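Local atomic coordinates of B-agarase (Agarivorans gilvus, PDB entry 5Z6P), a protein that is a glycoside hydrolase of family 50, an agarase that probably cleaves beta-galactosidic linkages of the agarose chain. Residues S314-I319 / G392-F397. Residues are numbered along the deposited sequence; the frame is centred on the assembly and turned at random.
Sequences STITGI and GETYSF
Thr-315 and Tyr-395 form a hydrogen-bonded antiparallel pair between strands 315-325 and 388-395. Thr-315 N donates to Tyr-395 O at 2.9 Å, and Tyr-395 N returns a bond to Thr-315 O. Strand 388-395 is the middle one of a three-stranded antiparallel sheet, with strand 378-384 along its other edge. The next pair, Ile-316 and Thr-394, is non-hydrogen-bonded. Here CD1 of Ile-316 meets CG2 of Thr-394 at 3.8 Å.

Residues 317-319 leave the regular strand as a turn, and Glu-393 reaches across it. Its CG is anti to the backbone N (chi1 176°) and the chain stays extended. Glu-393 CB lies 3.3 Å from Ile-319 O. Glu-393 CG passes Thr-317 OG1 at 3.5 Å. Glu-393 CD sits beside CB of Ile-319, and the Ile-319 side chain lies alongside that of Glu-393, in the same direction. Glu-393 OE1 accepts from Thr-317 OG1 at 2.8 Å, on the anti side and 30° out of the carboxylate plane. Glu-393 OE2 is hydrogen-bonded to Tyr-370 OH.

Thr-317 OG1 also accepts from Ile-319 N at 3.2 Å, closing an ST turn. CG2 of Thr-317 rests on CB of Tyr-395. The Glu-393 backbone grips the same turn: its O accepts from Thr-317 N, and its N donates to Ile-319 O. A water donates to both Glu-393 O and Ile-319 O.

The turn is therefore tied to the middle strand by backbone, carboxylate and water together. Both carboxylate oxygens of the buried Glu-393 have hydroxyl partners, which fixes the rotation of the group and would offset part of the cost of burying it.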
ATOM      1  N   SER A 314     -11.196   9.889   9.482  1.00 17.68           N
ATOM      2  CA  SER A 314     -11.564  11.291   9.356  1.00 17.82           C
ATOM      3  C   SER A 314     -11.252  11.842   7.964  1.00 18.17           C
ATOM      4  O   SER A 314     -10.350  11.377   7.284  1.00 17.24           O
ATOM      5  CB  SER A 314     -10.867  12.122  10.428  1.00 19.90           C
ATOM      6  OG  SER A 314      -9.555  12.457  10.033  1.00 27.86           O
ATOM      7  N   THR A 315     -12.046  12.819   7.549  1.00 15.24           N
ATOM      8  CA  THR A 315     -11.918  13.460   6.254  1.00 15.72           C
ATOM      9  C   THR A 315     -12.043  14.997   6.413  1.00 17.51           C
ATOM     10  O   THR A 315     -12.700  15.485   7.331  1.00 18.45           O
ATOM     11  CB  THR A 315     -12.987  12.903   5.276  1.00 15.66           C
ATOM     12  OG1 THR A 315     -12.709  13.332   3.944  1.00 17.13           O
ATOM     13  CG2 THR A 315     -14.402  13.352   5.686  1.00 17.53           C
ATOM     14  N   ILE A 316     -11.411  15.752   5.525  1.00 15.91           N
ATOM     15  CA  ILE A 316     -11.432  17.209   5.603  1.00 16.62           C
ATOM     16  C   ILE A 316     -12.810  17.767   5.207  1.00 18.74           C
ATOM     17  O   ILE A 316     -13.347  17.417   4.155  1.00 18.85           O
ATOM     18  CB  ILE A 316     -10.339  17.823   4.706  1.00 14.89           C
ATOM     19  CG1 ILE A 316      -8.954  17.544   5.296  1.00 18.48           C
ATOM     20  CG2 ILE A 316     -10.556  19.319   4.518  1.00 19.01           C
ATOM     21  CD1 ILE A 316      -8.649  18.310   6.576  1.00 20.84           C
ATOM     22  N   THR A 317     -13.387  18.625   6.044  1.00 17.50           N
ATOM     23  CA  THR A 317     -14.702  19.195   5.722  1.00 15.95           C
ATOM     24  C   THR A 317     -14.620  20.401   4.808  1.00 14.11           C
ATOM     25  O   THR A 317     -15.608  20.787   4.198  1.00 17.74           O
ATOM     26  CB  THR A 317     -15.486  19.630   6.981  1.00 19.61           C
ATOM     27  OG1 THR A 317     -14.761  20.652   7.673  1.00 18.95           O
ATOM     28  CG2 THR A 317     -15.743  18.455   7.902  1.00 16.39           C
ATOM     29  N   GLY A 318     -13.452  21.002   4.712  1.00 16.40           N
ATOM     30  CA  GLY A 318     -13.319  22.267   4.013  1.00 17.19           C
ATOM     31  C   GLY A 318     -13.291  23.448   4.981  1.00 20.89           C
ATOM     32  O   GLY A 318     -12.624  24.444   4.721  1.00 23.26           O
ATOM     33  N   ILE A 319     -14.013  23.341   6.097  1.00 19.77           N
ATOM     34  CA  ILE A 319     -14.040  24.432   7.081  1.00 21.26           C
ATOM     35  C   ILE A 319     -12.646  24.636   7.685  1.00 22.79           C
ATOM     36  O   ILE A 319     -12.035  23.697   8.193  1.00 19.99           O
ATOM     37  CB  ILE A 319     -15.059  24.169   8.222  1.00 21.12           C
ATOM     38  CG1 ILE A 319     -16.478  23.980   7.663  1.00 18.19           C
ATOM     39  CG2 ILE A 319     -15.003  25.290   9.270  1.00 19.62           C
ATOM     40  CD1 ILE A 319     -16.963  25.109   6.784  1.00 21.09           C
ATOM     41  N   GLY A 392      -7.184  22.029   9.048  1.00 23.11           N
ATOM     42  CA  GLY A 392      -8.599  22.051   8.770  1.00 19.58           C
ATOM     43  C   GLY A 392      -9.446  21.258   9.730  1.00 16.89           C
ATOM     44  O   GLY A 392      -8.986  20.356  10.407  1.00 19.26           O
ATOM     45  N   GLU A 393     -10.716  21.609   9.773  1.00 20.40           N
ATOM     46  CA  GLU A 393     -11.704  20.805  10.462  1.00 18.32           C
ATOM     47  C   GLU A 393     -11.832  19.462   9.758  1.00 18.35           C
ATOM     48  O   GLU A 393     -11.723  19.394   8.545  1.00 17.16           O
ATOM     49  CB  GLU A 393     -13.044  21.534  10.483  1.00 17.08           C
ATOM     50  CG  GLU A 393     -14.172  20.758  11.097  1.00 18.55           C
ATOM     51  CD  GLU A 393     -15.506  21.462  10.947  1.00 19.96           C
ATOM     52  OE1 GLU A 393     -16.207  21.208   9.954  1.00 20.16           O
ATOM     53  OE2 GLU A 393     -15.851  22.268  11.830  1.00 22.48           O
ATOM     54  N   THR A 394     -12.043  18.402  10.525  1.00 16.48           N
ATOM     55  CA  THR A 394     -12.306  17.096   9.947  1.00 17.35           C
ATOM     56  C   THR A 394     -13.596  16.513  10.476  1.00 21.45           C
ATOM     57  O   THR A 394     -14.163  17.000  11.462  1.00 19.45           O
ATOM     58  CB  THR A 394     -11.171  16.087  10.239  1.00 17.26           C
ATOM     59  OG1 THR A 394     -11.106  15.823  11.645  1.00 15.32           O
ATOM     60  CG2 THR A 394      -9.839  16.617   9.748  1.00 16.14           C
ATOM     61  N   TYR A 395     -14.052  15.453   9.822  1.00 16.67           N
ATOM     62  CA  TYR A 395     -15.198  14.738  10.315  1.00 16.47           C
ATOM     63  C   TYR A 395     -15.050  13.264  10.002  1.00 16.61           C
ATOM     64  O   TYR A 395     -14.527  12.900   8.963  1.00 19.22           O
ATOM     65  CB  TYR A 395     -16.486  15.291   9.708  1.00 13.99           C
ATOM     66  CG  TYR A 395     -17.716  14.818  10.437  1.00 18.23           C
ATOM     67  CD1 TYR A 395     -18.045  15.333  11.686  1.00 17.70           C
ATOM     68  CD2 TYR A 395     -18.540  13.841   9.898  1.00 14.84           C
ATOM     69  CE1 TYR A 395     -19.172  14.902  12.363  1.00 17.66           C
ATOM     70  CE2 TYR A 395     -19.669  13.407  10.572  1.00 16.03           C
ATOM     71  CZ  TYR A 395     -19.981  13.939  11.801  1.00 16.06           C
ATOM     72  OH  TYR A 395     -21.101  13.504  12.477  1.00 17.99           O
ATOM     73  N   SER A 396     -15.504  12.428  10.919  1.00 17.91           N
ATOM     74  CA  SER A 396     -15.567  10.993  10.678  1.00 17.07           C
ATOM     75  C   SER A 396     -17.021  10.554  10.567  1.00 15.64           C
ATOM     76  O   SER A 396     -17.713  10.421  11.567  1.00 17.58           O
ATOM     77  CB  SER A 396     -14.858  10.226  11.786  1.00 15.56           C
ATOM     78  OG  SER A 396     -15.227   8.863  11.776  1.00 14.57           O
ATOM     79  N   PHE A 397     -17.484  10.355   9.342  1.00 16.04           N
ATOM     80  CA  PHE A 397     -18.794   9.757   9.115  1.00 18.47           C
ATOM     81  C   PHE A 397     -18.862   8.327   9.679  1.00 17.51           C
ATOM     82  O   PHE A 397     -19.906   7.882  10.130  1.00 16.68           O
ATOM     83  CB  PHE A 397     -19.142   9.762   7.620  1.00 16.30           C
ATOM     84  CG  PHE A 397     -19.427  11.127   7.069  1.00 17.56           C
ATOM     85  CD1 PHE A 397     -20.705  11.667   7.145  1.00 18.15           C
ATOM     86  CD2 PHE A 397     -18.421  11.886   6.487  1.00 19.30           C
ATOM     87  CE1 PHE A 397     -20.976  12.940   6.650  1.00 16.84           C
ATOM     88  CE2 PHE A 397     -18.694  13.151   5.977  1.00 17.00           C
ATOM     89  CZ  PHE A 397     -19.971  13.672   6.061  1.00 17.62           C
TER
HETATM   90  O   HOH W   1     -11.445  21.408   6.730  1.00 16.74           O